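Local coordinates for 2-CYS peroxiredoxin (Plasmodium yoelii, PDB 2H01), which probably reduces hydrogen peroxide and organic hydroperoxides to water and alcohols, as a thiol-specific peroxidase of the thioredoxin-dependent 2-Cys peroxiredoxin family, at residues A[13-16]-A[17-21]; A[55-58]-A[59-63]; A[78-81]-A[82-86]; A[107-111]-A[112-116]; A[152-155]-A[156-160]. All blocks are in the same frame, centred on the assembly; numbering follows the deposited sequence.

Along the chain the five contacts follow in series, each closing before the next opens. Contact 1 turns the hairpin of strands 10-14 and 20-24, and contact 3 ends helix 76-83 beside it, centres about 11 Å apart; K83 and L80 of contact 3 reach the turn and F20 of contact 1. Contact 2 starts helix 58-63, and its F61 touches I154 of contact 5, on helix 147-163, centres about 15 Å apart. Contact 4 closes helix 106-110, its centre about 26 Å from those of contacts 2 and 5. All are local turns of one mixed sheet and the helices packed on it, the thioredoxin-like core of a peroxiredoxin; contact 3 lies nearest the predicted peroxidatic C47.

Contact 1. Residues A[13-16]-A[17-21]; sequences AVFG and DNTFG
F15 and T19 face each other across the turn of the beta hairpin formed by strands 10-14 and 20-24. Starting at the backbone, F15 CB lies 3.9 Å from T19 O. The ring then reaches along the second strand, because CG stands anti to the carbonyl carbon (chi1 -60°). Its CD2 meets T19 CG2 at 3.6 Å, with T19 CB in the ring plane at the edge. Further out, CE2 reaches G21 CA at 3.7 Å, approaching obliquely; with no side chain, G21 lets the ring come to its CA. Near the turn, F15 N donates a nearly straight bond to T19 O (2.9 Å, 169°). A13 and G21 form the antiparallel hydrogen-bonded pair, with the bond from G21 N to A13 O weak. V14 and F20 are the next, non-hydrogen-bonded pair. Their side chains run side by side, V14 CG2 lying 3.7 Å from F20 CE1 in the plane of the ring edge, while K76 and F77 also meet the F20 ring. K83 NZ bonds F15 O and, weakly, N18 OD1 and G16 O. The chemistry thus divides the hairpin end: apolar groups line both faces, and the turn offers a lysine ammonium several oxygens, a setting that would probably favour its charged form.

Contact 2. Residues A[55-58]-A[59-63]; sequences DKAL and DSFKE
A57 O and L58 O receive the first amides of helix 58-63, A57 taking the N-cap position just after helix 49-56. The one strong bond of this opening turn runs from K62 N to L58 O, 3.0 Å long; those from S60 N and F61 N to A57 O are weak. As A57 is the N-cap and carries only a methyl, it has no polar side chain to offer the helix amides, and the methyl instead lies 4.2 Å from F61 CE1. The same ring brings CD1 to 3.4 Å from A57 O at an oblique slant. F61, large and apolar, is buried against V66, L68, and L151 and I154 of helix 147-163. One residue along, L58 and K62 cross one another. L58 CG stands anti to the backbone N (chi1 -174°), which carries the leucine branches toward the lysine chain. K62 suits this place because its chain covers the leucine while the residue as a whole remains exposed. That chain is extended beyond CG, and K62 CE comes 3.6 Å from L58 CD2, with K62 NZ at 3.8 Å from the same methyl.

Contact 3. Residues A[78-81]-A[82-86]; sequences THLA and WKKTP
T78 O takes the amide of W82 at 2.9 Å, in the last turns of helix 76-83. T78 OG1 is engaged by S75. H79 comes next: its O accepts K83 N at 2.9 Å, while its imidazole bonds D42 OD2 through ND1 and I100 O through NE2, a use of both ring nitrogens that suits a buried histidine. L80 follows, its O accepting K84 N at 3.0 Å. Its side chain crosses that of K84, an exposed lysine whose extended methylenes bring CE to 3.9 Å from L80 CD1; the leucine also touches F20 and N18. A81 contributes the final acceptor. In T85, OG1 stands anti to the carbonyl carbon (chi1 -57°), a torsion that turns the hydroxyl back to the helix end, where it donates to A81 O at 2.7 Å. K83 bends at chi3 (62°) and sends its ammonium to I95 O and to the hairpin turn, and W82 NE1 bonds G90 O. The W82 side chain lies about 8 Å from that of C47, the predicted peroxidatic cysteine. Helix 76-83 forms the helix of the beta-alpha-beta crossover between parallel strands 66-72 and 98-101, typical of the thioredoxin-like fold.

Contact 4. Residues A[107-111]-A[112-116]; sequences IARSY and DVLFN
A108 CB lies against two side chains from beyond the helix end, V113 CG2 at 4.0 Å and L114 CB at 4.1 Å. The small methyl lets the returning chain come close, A108 CA and L114 CA being 5.0 Å apart, and A120 of strand 119-127 touches it as well. V113 CG1 stands anti to the carbonyl carbon (chi1 -64°), which leaves CG2 between the backbone N and the carbonyl carbon, 3.4 Å from A108 O; F38 and A123 also touch this valine. Y111 CB adds a looser contact with V113 CG2. The chain turns back through a Schellman motif, with D112 as its C-prime residue. That position needs a positive phi (here 55°), which aspartate, like asparagine and glycine, accepts more readily than most residues, and its carboxylate lies at the surface. V113 N donates an almost straight bond to A108 O (3.0 Å, 173°), and D112 N donates to R109 O at 2.8 Å from above the carbonyl plane. Within the last helical turn, S110 OG donates to I107 O at 2.7 Å on a lone pair, and Y111 N uses the same oxygen. At the outer edge, R109 bends at chi3 and lays one guanidinium face over L114 CD2, 3.4 Å from R109 NH1. The same NH1 forms a salt bridge to E117, which probably keeps the guanidinium beside the leucine.

Contact 5. Residues A[152-155]-A[156-160]; sequences RLID and ALQHH
L153 O accepts L157 N at 2.6 Å, a short and fairly straight bond (162°) running from one turn of helix 147-163 to the next. The ladder continues on both sides of it: A156 N donates to R152 O at 3.0 Å, Q158 N to I154 O at 3.2 Å, and H159 N to D155 O at 2.9 Å. Each is the i to i+4 pairing of an alpha helix. Among the side chains, I154 and Q158 lie alongside each other and point the same way. I154 CG1 lies beside the backbone N (chi1 -48°), which puts CG2 anti to that N and within 3.9 Å of Q158 NE2. Glutamine suits this place since its amide end, CD and NE2, lies against I154 CG2, its methylene CG passes 3.4 Å from I154 O, and NE2 still bonds R64 O. D155 OD2 forms a salt bridge with R64 NE, and R64 is thereby tied to the helix at both its side chain and its backbone. A156 CB rests 3.5 Å from L153 O. I154 and L157 pack on L126 of strand 119-127, and L157 also touches Y33 of strand 33-38 and Q134 of strand 133-138.

Contact 1. Residues A[13-16]-A[17-21]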
loop_
_atom_site.group_PDB
_atom_site.type_symbol
_atom_site.label_atom_id
_atom_site.label_comp_id
_atom_site.label_asym_id
_atom_site.label_seq_id
_atom_site.Cartn_x
_atom_site.Cartn_y
_atom_site.Cartn_z
ATOM N N ALA A 13 -14.339 -0.070 -1.781
ATOM C CA ALA A 13 -13.246 0.167 -2.708
ATOM C C ALA A 13 -13.662 0.516 -4.124
ATOM O O ALA A 13 -14.746 0.159 -4.580
ATOM C CB ALA A 13 -12.335 -1.057 -2.743
ATOM N N VAL A 14 -12.839 1.340 -4.750
ATOM C CA VAL A 14 -12.908 1.572 -6.168
ATOM C C VAL A 14 -11.808 0.848 -6.883
ATOM O O VAL A 14 -10.631 1.080 -6.633
ATOM C CB VAL A 14 -12.751 3.014 -6.507
ATOM C CG1 VAL A 14 -13.135 3.242 -7.936
ATOM C CG2 VAL A 14 -13.546 3.848 -5.586
ATOM N N PHE A 15 -12.199 -0.021 -7.795
ATOM C CA PHE A 15 -11.213 -0.785 -8.550
ATOM C C PHE A 15 -10.684 -0.044 -9.774
ATOM O O PHE A 15 -11.117 1.068 -10.077
ATOM C CB PHE A 15 -11.825 -2.123 -8.974
ATOM C CG PHE A 15 -12.268 -2.984 -7.820
ATOM C CD1 PHE A 15 -11.349 -3.432 -6.874
ATOM C CD2 PHE A 15 -13.600 -3.360 -7.684
ATOM C CE1 PHE A 15 -11.750 -4.248 -5.811
ATOM C CE2 PHE A 15 -14.012 -4.176 -6.621
ATOM C CZ PHE A 15 -13.084 -4.622 -5.685
ATOM N N GLY A 16 -9.740 -0.659 -10.467
ATOM C CA GLY A 16 -9.385 -0.229 -11.802
ATOM C C GLY A 16 -10.585 -0.104 -12.710
ATOM O O GLY A 16 -10.814 0.933 -13.295
ATOM N N ASP A 17 -11.339 -1.182 -12.823
ATOM C CA ASP A 17 -12.711 -1.144 -13.309
ATOM C C ASP A 17 -13.406 0.213 -13.172
ATOM O O ASP A 17 -14.228 0.570 -13.998
ATOM C CB ASP A 17 -13.559 -2.229 -12.636
ATOM C CG ASP A 17 -13.245 -3.618 -13.142
ATOM O OD1 ASP A 17 -13.732 -3.988 -14.219
ATOM O OD2 ASP A 17 -12.530 -4.425 -12.523
ATOM N N ASN A 18 -13.074 0.972 -12.134
ATOM C CA ASN A 18 -13.937 2.057 -11.665
ATOM C C ASN A 18 -15.258 1.519 -11.162
ATOM O O ASN A 18 -16.250 2.217 -11.125
ATOM C CB ASN A 18 -14.205 3.071 -12.771
ATOM C CG ASN A 18 -13.086 4.059 -12.948
ATOM O OD1 ASN A 18 -12.135 4.088 -12.193
ATOM N ND2 ASN A 18 -13.209 4.885 -13.957
ATOM N N THR A 19 -15.209 0.243 -10.794
ATOM C CA THR A 19 -16.261 -0.547 -10.150
ATOM C C THR A 19 -16.188 -0.282 -8.667
ATOM O O THR A 19 -15.105 -0.098 -8.144
ATOM C CB THR A 19 -15.906 -2.050 -10.364
ATOM O OG1 THR A 19 -16.224 -2.454 -11.695
ATOM C CG2 THR A 19 -16.723 -2.954 -9.514
ATOM N N PHE A 20 -17.316 -0.280 -7.969
ATOM C CA PHE A 20 -17.220 -0.216 -6.516
ATOM C C PHE A 20 -17.202 -1.636 -6.033
ATOM O O PHE A 20 -17.591 -2.550 -6.764
ATOM C CB PHE A 20 -18.413 0.497 -5.883
ATOM C CG PHE A 20 -18.400 1.984 -6.066
ATOM C CD1 PHE A 20 -17.195 2.679 -6.134
ATOM C CD2 PHE A 20 -19.593 2.696 -6.139
ATOM C CE1 PHE A 20 -17.181 4.065 -6.275
ATOM C CE2 PHE A 20 -19.588 4.081 -6.278
ATOM C CZ PHE A 20 -18.387 4.766 -6.347
ATOM N N GLY A 21 -16.748 -1.826 -4.803
ATOM C CA GLY A 21 -16.703 -3.161 -4.244
ATOM C C GLY A 21 -16.132 -3.138 -2.848
ATOM O O GLY A 21 -15.804 -2.079 -2.323
#

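Contact 2. Residues A[55-58]-A[59-63]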
loop_
_atom_site.group_PDB
_atom_site.type_symbol
_atom_site.label_atom_id
_atom_site.label_comp_id
_atom_site.label_asym_id
_atom_site.label_seq_id
_atom_site.Cartn_x
_atom_site.Cartn_y
_atom_site.Cartn_z
ATOM N N ASP A 55 1.301 3.479 -9.709
ATOM C CA ASP A 55 0.489 2.989 -10.817
ATOM C C ASP A 55 1.306 2.857 -12.097
ATOM O O ASP A 55 1.075 1.949 -12.902
ATOM C CB ASP A 55 -0.706 3.898 -11.087
ATOM C CG ASP A 55 -1.689 3.269 -12.060
ATOM O OD1 ASP A 55 -2.289 2.229 -11.709
ATOM O OD2 ASP A 55 -1.853 3.793 -13.180
ATOM N N LYS A 56 2.249 3.775 -12.289
ATOM C CA LYS A 56 3.099 3.723 -13.471
ATOM C C LYS A 56 3.996 2.489 -13.409
ATOM O O LYS A 56 4.484 2.024 -14.424
ATOM C CB LYS A 56 3.954 4.988 -13.582
ATOM C CG LYS A 56 3.322 6.081 -14.434
ATOM C CD LYS A 56 4.155 7.359 -14.342
ATOM C CE LYS A 56 3.521 8.497 -15.123
ATOM N NZ LYS A 56 4.156 9.798 -14.766
ATOM N N ALA A 57 4.204 1.957 -12.210
ATOM C CA ALA A 57 5.040 0.775 -12.044
ATOM C C ALA A 57 4.201 -0.481 -11.761
ATOM O O ALA A 57 4.735 -1.514 -11.378
ATOM C CB ALA A 57 6.023 1.006 -10.917
ATOM N N LEU A 58 2.893 -0.394 -11.963
ATOM C CA LEU A 58 2.020 -1.527 -11.691
ATOM C C LEU A 58 2.540 -2.864 -12.203
ATOM O O LEU A 58 2.606 -3.835 -11.450
ATOM C CB LEU A 58 0.623 -1.292 -12.264
ATOM C CG LEU A 58 -0.391 -2.379 -11.889
ATOM C CD1 LEU A 58 -0.555 -2.438 -10.372
ATOM C CD2 LEU A 58 -1.722 -2.082 -12.550
ATOM N N ASP A 59 2.903 -2.931 -13.477
ATOM C CA ASP A 59 3.395 -4.190 -14.025
ATOM C C ASP A 59 4.527 -4.816 -13.215
ATOM O O ASP A 59 4.565 -6.034 -13.056
ATOM C CB ASP A 59 3.825 -4.012 -15.481
ATOM C CG ASP A 59 2.637 -3.897 -16.423
ATOM O OD1 ASP A 59 1.642 -4.629 -16.203
ATOM O OD2 ASP A 59 2.704 -3.092 -17.382
ATOM N N SER A 60 5.446 -3.997 -12.713
ATOM C CA SER A 60 6.545 -4.507 -11.892
ATOM C C SER A 60 5.985 -5.222 -10.659
ATOM O O SER A 60 6.540 -6.231 -10.210
ATOM C CB SER A 60 7.467 -3.366 -11.443
ATOM O OG SER A 60 8.284 -2.909 -12.501
ATOM N N PHE A 61 4.892 -4.690 -10.106
ATOM C CA PHE A 61 4.249 -5.296 -8.930
ATOM C C PHE A 61 3.516 -6.586 -9.275
ATOM O O PHE A 61 3.612 -7.570 -8.543
ATOM C CB PHE A 61 3.275 -4.318 -8.268
ATOM C CG PHE A 61 3.953 -3.215 -7.521
ATOM C CD1 PHE A 61 4.098 -1.959 -8.089
ATOM C CD2 PHE A 61 4.532 -3.459 -6.281
ATOM C CE1 PHE A 61 4.817 -0.962 -7.437
ATOM C CE2 PHE A 61 5.255 -2.468 -5.621
ATOM C CZ PHE A 61 5.400 -1.217 -6.201
ATOM N N LYS A 62 2.795 -6.594 -10.388
ATOM C CA LYS A 62 2.083 -7.801 -10.785
ATOM C C LYS A 62 3.073 -8.940 -11.044
ATOM O O LYS A 62 2.828 -10.082 -10.667
ATOM C CB LYS A 62 1.242 -7.553 -12.050
ATOM C CG LYS A 62 0.008 -6.700 -11.819
ATOM C CD LYS A 62 -0.828 -6.521 -13.090
ATOM C CE LYS A 62 -2.046 -5.628 -12.815
ATOM N NZ LYS A 62 -2.861 -5.371 -14.033
ATOM N N GLU A 63 4.189 -8.615 -11.692
ATOM C CA GLU A 63 5.216 -9.604 -12.016
ATOM C C GLU A 63 5.759 -10.270 -10.764
ATOM O O GLU A 63 6.200 -11.422 -10.805
ATOM C CB GLU A 63 6.369 -8.944 -12.789
ATOM C CG GLU A 63 5.986 -8.492 -14.189
ATOM C CD GLU A 63 6.970 -7.506 -14.803
ATOM O OE1 GLU A 63 7.905 -7.059 -14.100
ATOM O OE2 GLU A 63 6.792 -7.165 -15.994
#

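Contact 3. Residues A[78-81]-A[82-86]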
loop_
_atom_site.group_PDB
_atom_site.type_symbol
_atom_site.label_atom_id
_atom_site.label_comp_id
_atom_site.label_asym_id
_atom_site.label_seq_id
_atom_site.Cartn_x
_atom_site.Cartn_y
_atom_site.Cartn_z
ATOM N N THR A 78 -15.623 9.897 -3.572
ATOM C CA THR A 78 -14.626 10.855 -3.999
ATOM C C THR A 78 -13.383 10.291 -4.664
ATOM O O THR A 78 -12.759 10.969 -5.464
ATOM C CB THR A 78 -14.335 11.975 -3.000
ATOM O OG1 THR A 78 -15.053 11.757 -1.796
ATOM C CG2 THR A 78 -12.911 11.967 -2.584
ATOM N N HIS A 79 -13.064 9.034 -4.372
ATOM C CA HIS A 79 -11.995 8.371 -5.122
ATOM C C HIS A 79 -12.418 8.287 -6.587
ATOM O O HIS A 79 -11.664 8.635 -7.491
ATOM C CB HIS A 79 -11.758 6.933 -4.624
ATOM C CG HIS A 79 -11.019 6.836 -3.327
ATOM N ND1 HIS A 79 -10.310 7.886 -2.789
ATOM C CD2 HIS A 79 -10.838 5.790 -2.487
ATOM C CE1 HIS A 79 -9.725 7.494 -1.672
ATOM N NE2 HIS A 79 -10.028 6.225 -1.468
ATOM N N LEU A 80 -13.630 7.802 -6.815
ATOM C CA LEU A 80 -14.148 7.665 -8.175
ATOM C C LEU A 80 -14.088 8.999 -8.918
ATOM O O LEU A 80 -13.570 9.079 -10.036
ATOM C CB LEU A 80 -15.589 7.153 -8.145
ATOM C CG LEU A 80 -16.267 7.038 -9.510
ATOM C CD1 LEU A 80 -15.441 6.103 -10.403
ATOM C CD2 LEU A 80 -17.699 6.515 -9.345
ATOM N N ALA A 81 -14.616 10.043 -8.281
ATOM C CA ALA A 81 -14.624 11.375 -8.863
ATOM C C ALA A 81 -13.204 11.868 -9.130
ATOM O O ALA A 81 -12.978 12.633 -10.069
ATOM C CB ALA A 81 -15.347 12.351 -7.931
ATOM N N TRP A 82 -12.252 11.432 -8.309
ATOM C CA TRP A 82 -10.863 11.850 -8.480
ATOM C C TRP A 82 -10.213 11.108 -9.644
ATOM O O TRP A 82 -9.316 11.633 -10.298
ATOM C CB TRP A 82 -10.071 11.601 -7.199
ATOM C CG TRP A 82 -8.790 12.365 -7.112
ATOM C CD1 TRP A 82 -8.516 13.567 -7.685
ATOM C CD2 TRP A 82 -7.659 12.043 -6.295
ATOM N NE1 TRP A 82 -7.287 14.027 -7.272
ATOM C CE2 TRP A 82 -6.739 13.110 -6.416
ATOM C CE3 TRP A 82 -7.336 10.960 -5.465
ATOM C CZ2 TRP A 82 -5.516 13.128 -5.738
ATOM C CZ3 TRP A 82 -6.124 10.975 -4.791
ATOM C CH2 TRP A 82 -5.226 12.055 -4.931
ATOM N N LYS A 83 -10.666 9.882 -9.894
ATOM C CA LYS A 83 -10.142 9.096 -11.001
ATOM C C LYS A 83 -10.706 9.650 -12.312
ATOM O O LYS A 83 -10.059 9.571 -13.354
ATOM C CB LYS A 83 -10.530 7.615 -10.857
ATOM C CG LYS A 83 -9.842 6.883 -9.709
ATOM C CD LYS A 83 -10.148 5.394 -9.726
ATOM C CE LYS A 83 -9.643 4.744 -11.005
ATOM N NZ LYS A 83 -9.797 3.268 -11.003
ATOM N N LYS A 84 -11.917 10.205 -12.254
ATOM C CA LYS A 84 -12.544 10.772 -13.445
ATOM C C LYS A 84 -12.053 12.185 -13.729
ATOM O O LYS A 84 -12.577 12.862 -14.616
ATOM C CB LYS A 84 -14.066 10.779 -13.300
ATOM C CG LYS A 84 -14.686 9.419 -13.500
ATOM C CD LYS A 84 -16.167 9.457 -13.238
ATOM C CE LYS A 84 -16.776 8.100 -13.508
ATOM N NZ LYS A 84 -18.142 8.013 -12.906
ATOM N N THR A 85 -11.044 12.617 -12.971
ATOM C CA THR A 85 -10.457 13.947 -13.130
ATOM C C THR A 85 -9.050 13.814 -13.719
ATOM O O THR A 85 -8.150 13.251 -13.090
ATOM C CB THR A 85 -10.373 14.690 -11.773
ATOM O OG1 THR A 85 -11.681 14.769 -11.190
ATOM C CG2 THR A 85 -9.830 16.100 -11.970
ATOM N N PRO A 86 -8.847 14.349 -14.934
ATOM C CA PRO A 86 -7.582 14.323 -15.675
ATOM C C PRO A 86 -6.419 14.924 -14.916
ATOM O O PRO A 86 -6.588 15.872 -14.143
ATOM C CB PRO A 86 -7.894 15.130 -16.936
ATOM C CG PRO A 86 -9.387 15.007 -17.083
ATOM C CD PRO A 86 -9.860 15.134 -15.665
#

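Contact 4. Residues A[107-111]-A[112-116]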
loop_
_atom_site.group_PDB
_atom_site.type_symbol
_atom_site.label_atom_id
_atom_site.label_comp_id
_atom_site.label_asym_id
_atom_site.label_seq_id
_atom_site.Cartn_x
_atom_site.Cartn_y
_atom_site.Cartn_z
ATOM N N ILE A 107 -8.779 2.186 9.766
ATOM C CA ILE A 107 -7.618 1.531 9.197
ATOM C C ILE A 107 -6.352 2.312 9.497
ATOM O O ILE A 107 -5.393 1.766 10.024
ATOM C CB ILE A 107 -7.807 1.297 7.687
ATOM C CG1 ILE A 107 -9.014 0.396 7.446
ATOM C CG2 ILE A 107 -6.571 0.703 7.085
ATOM C CD1 ILE A 107 -9.663 0.538 6.100
ATOM N N ALA A 108 -6.370 3.601 9.189
ATOM C CA ALA A 108 -5.250 4.457 9.505
ATOM C C ALA A 108 -4.899 4.314 10.966
ATOM O O ALA A 108 -3.738 4.262 11.318
ATOM C CB ALA A 108 -5.536 5.892 9.159
ATOM N N ARG A 109 -5.910 4.231 11.813
ATOM C CA ARG A 109 -5.653 4.165 13.245
ATOM C C ARG A 109 -4.938 2.865 13.621
ATOM O O ARG A 109 -3.940 2.888 14.342
ATOM C CB ARG A 109 -6.977 4.273 14.022
ATOM C CG ARG A 109 -6.811 4.674 15.491
ATOM C CD ARG A 109 -8.125 4.524 16.266
ATOM N NE ARG A 109 -9.233 5.208 15.602
ATOM C CZ ARG A 109 -9.382 6.526 15.561
ATOM N NH1 ARG A 109 -8.494 7.309 16.155
ATOM N NH2 ARG A 109 -10.412 7.061 14.918
ATOM N N SER A 110 -5.449 1.739 13.122
ATOM C CA SER A 110 -4.865 0.429 13.419
ATOM C C SER A 110 -3.403 0.323 13.001
ATOM O O SER A 110 -2.630 -0.424 13.600
ATOM C CB SER A 110 -5.676 -0.682 12.745
ATOM O OG SER A 110 -5.606 -0.589 11.334
ATOM N N TYR A 111 -3.022 1.087 11.983
ATOM C CA TYR A 111 -1.655 1.085 11.484
ATOM C C TYR A 111 -0.841 2.234 12.065
ATOM O O TYR A 111 0.312 2.447 11.689
ATOM C CB TYR A 111 -1.674 1.127 9.951
ATOM C CG TYR A 111 -2.034 -0.222 9.333
ATOM C CD1 TYR A 111 -1.045 -1.159 9.030
ATOM C CD2 TYR A 111 -3.362 -0.594 9.137
ATOM C CE1 TYR A 111 -1.368 -2.433 8.555
ATOM C CE2 TYR A 111 -3.700 -1.871 8.659
ATOM C CZ TYR A 111 -2.696 -2.786 8.370
ATOM O OH TYR A 111 -3.010 -4.040 7.885
ATOM N N ASP A 112 -1.445 2.959 13.006
ATOM C CA ASP A 112 -0.797 4.093 13.669
ATOM C C ASP A 112 -0.269 5.162 12.736
ATOM O O ASP A 112 0.862 5.625 12.892
ATOM C CB ASP A 112 0.356 3.623 14.550
ATOM C CG ASP A 112 -0.114 3.024 15.859
ATOM O OD1 ASP A 112 -1.090 3.556 16.440
ATOM O OD2 ASP A 112 0.507 2.036 16.309
ATOM N N VAL A 113 -1.090 5.558 11.770
ATOM C CA VAL A 113 -0.696 6.587 10.822
ATOM C C VAL A 113 -1.801 7.612 10.678
ATOM O O VAL A 113 -1.925 8.270 9.645
ATOM C CB VAL A 113 -0.369 5.993 9.439
ATOM C CG1 VAL A 113 0.838 5.083 9.551
ATOM C CG2 VAL A 113 -1.570 5.227 8.899
ATOM N N LEU A 114 -2.624 7.733 11.709
ATOM C CA LEU A 114 -3.692 8.718 11.676
ATOM C C LEU A 114 -3.144 9.997 12.301
ATOM O O LEU A 114 -2.697 9.988 13.448
ATOM C CB LEU A 114 -4.907 8.229 12.463
ATOM C CG LEU A 114 -6.102 9.190 12.466
ATOM C CD1 LEU A 114 -6.535 9.496 11.032
ATOM C CD2 LEU A 114 -7.248 8.563 13.241
ATOM N N PHE A 115 -3.152 11.087 11.541
ATOM C CA PHE A 115 -2.658 12.358 12.055
ATOM C C PHE A 115 -3.816 13.118 12.701
ATOM O O PHE A 115 -4.803 13.426 12.041
ATOM C CB PHE A 115 -2.028 13.188 10.935
ATOM C CG PHE A 115 -1.383 14.451 11.416
ATOM C CD1 PHE A 115 -0.530 14.434 12.515
ATOM C CD2 PHE A 115 -1.637 15.665 10.784
ATOM C CE1 PHE A 115 0.059 15.607 12.982
ATOM C CE2 PHE A 115 -1.053 16.844 11.241
ATOM C CZ PHE A 115 -0.205 16.815 12.342
ATOM N N ASN A 116 -3.658 13.422 13.991
ATOM C CA ASN A 116 -4.662 14.101 14.830
ATOM C C ASN A 116 -6.112 13.892 14.395
ATOM O O ASN A 116 -6.810 14.819 13.983
ATOM C CB ASN A 116 -4.332 15.605 15.016
ATOM C CG ASN A 116 -4.356 16.402 13.718
ATOM O OD1 ASN A 116 -3.833 15.961 12.696
ATOM N ND2 ASN A 116 -4.941 17.604 13.767
#

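Contact 5. Residues A[152-155]-A[156-160]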
loop_
_atom_site.group_PDB
_atom_site.type_symbol
_atom_site.label_atom_id
_atom_site.label_comp_id
_atom_site.label_asym_id
_atom_site.label_seq_id
_atom_site.Cartn_x
_atom_site.Cartn_y
_atom_site.Cartn_z
ATOM N N ARG A 152 12.700 -3.310 -4.562
ATOM C CA ARG A 152 13.964 -3.876 -4.119
ATOM C C ARG A 152 13.766 -4.667 -2.818
ATOM O O ARG A 152 14.385 -5.712 -2.622
ATOM C CB ARG A 152 14.934 -2.724 -3.879
ATOM C CG ARG A 152 16.396 -3.057 -3.884
ATOM C CD ARG A 152 17.086 -1.878 -4.552
ATOM N NE ARG A 152 16.503 -1.695 -5.879
ATOM C CZ ARG A 152 16.301 -0.523 -6.475
ATOM N NH1 ARG A 152 16.646 0.615 -5.871
ATOM N NH2 ARG A 152 15.712 -0.489 -7.671
ATOM N N LEU A 153 12.929 -4.147 -1.923
ATOM C CA LEU A 153 12.653 -4.812 -0.645
ATOM C C LEU A 153 11.838 -6.069 -0.925
ATOM O O LEU A 153 12.070 -7.125 -0.335
ATOM C CB LEU A 153 11.876 -3.880 0.298
ATOM C CG LEU A 153 12.717 -2.697 0.787
ATOM C CD1 LEU A 153 11.866 -1.741 1.613
ATOM C CD2 LEU A 153 13.912 -3.232 1.599
ATOM N N ILE A 154 10.782 -5.951 -1.710
ATOM C CA ILE A 154 10.142 -7.110 -2.320
ATOM C C ILE A 154 11.161 -7.993 -3.034
ATOM O O ILE A 154 11.213 -9.195 -2.850
ATOM C CB ILE A 154 9.046 -6.665 -3.307
ATOM C CG1 ILE A 154 8.142 -5.613 -2.661
ATOM C CG2 ILE A 154 8.231 -7.862 -3.773
ATOM C CD1 ILE A 154 7.234 -4.904 -3.640
ATOM N N ASP A 155 11.923 -7.813 -3.624
ATOM C CA ASP A 155 12.830 -8.827 -4.166
ATOM C C ASP A 155 13.623 -9.467 -3.039
ATOM O O ASP A 155 13.803 -10.682 -3.006
ATOM C CB ASP A 155 13.800 -8.226 -5.196
ATOM C CG ASP A 155 13.131 -7.915 -6.518
ATOM O OD1 ASP A 155 13.697 -7.132 -7.308
ATOM O OD2 ASP A 155 12.035 -8.457 -6.781
ATOM N N ALA A 156 14.102 -8.646 -2.112
ATOM C CA ALA A 156 14.863 -9.169 -0.987
ATOM C C ALA A 156 13.946 -10.065 -0.134
ATOM O O ALA A 156 14.343 -11.161 0.287
ATOM C CB ALA A 156 15.424 -8.016 -0.143
ATOM N N LEU A 157 12.726 -9.601 0.121
ATOM C CA LEU A 157 11.802 -10.398 0.921
ATOM C C LEU A 157 11.613 -11.773 0.267
ATOM O O LEU A 157 11.825 -12.806 0.908
ATOM C CB LEU A 157 10.443 -9.696 1.060
ATOM C CG LEU A 157 9.290 -10.508 1.684
ATOM C CD1 LEU A 157 9.664 -10.972 3.104
ATOM C CD2 LEU A 157 8.020 -9.632 1.742
ATOM N N GLN A 158 11.240 -11.780 -1.011
ATOM C CA GLN A 158 11.025 -13.036 -1.704
ATOM C C GLN A 158 12.290 -13.886 -1.776
ATOM O O GLN A 158 12.202 -15.108 -1.780
ATOM C CB GLN A 158 10.428 -12.777 -3.094
ATOM C CG GLN A 158 9.140 -11.946 -2.978
ATOM C CD GLN A 158 8.400 -11.744 -4.283
ATOM O OE1 GLN A 158 8.986 -11.767 -5.362
ATOM N NE2 GLN A 158 7.091 -11.520 -4.183
ATOM N N HIS A 159 13.462 -13.253 -1.796
ATOM C CA HIS A 159 14.702 -14.013 -1.825
ATOM C C HIS A 159 14.947 -14.611 -0.428
ATOM O O HIS A 159 15.440 -15.733 -0.300
ATOM C CB HIS A 159 15.889 -13.132 -2.232
ATOM C CG HIS A 159 17.130 -13.909 -2.557
ATOM N ND1 HIS A 159 17.301 -14.576 -3.754
ATOM C CD2 HIS A 159 18.249 -14.150 -1.831
ATOM C CE1 HIS A 159 18.469 -15.192 -3.751
ATOM N NE2 HIS A 159 19.065 -14.951 -2.595
ATOM N N HIS A 160 14.586 -13.870 0.615
ATOM C CA HIS A 160 14.757 -14.353 1.987
ATOM C C HIS A 160 13.810 -15.514 2.332
ATOM O O HIS A 160 14.176 -16.413 3.089
ATOM C CB HIS A 160 14.529 -13.222 2.988
ATOM C CG HIS A 160 15.530 -12.113 2.893
ATOM N ND1 HIS A 160 15.464 -10.986 3.680
ATOM C CD2 HIS A 160 16.608 -11.949 2.089
ATOM C CE1 HIS A 160 16.458 -10.173 3.367
ATOM N NE2 HIS A 160 17.168 -10.734 2.404
#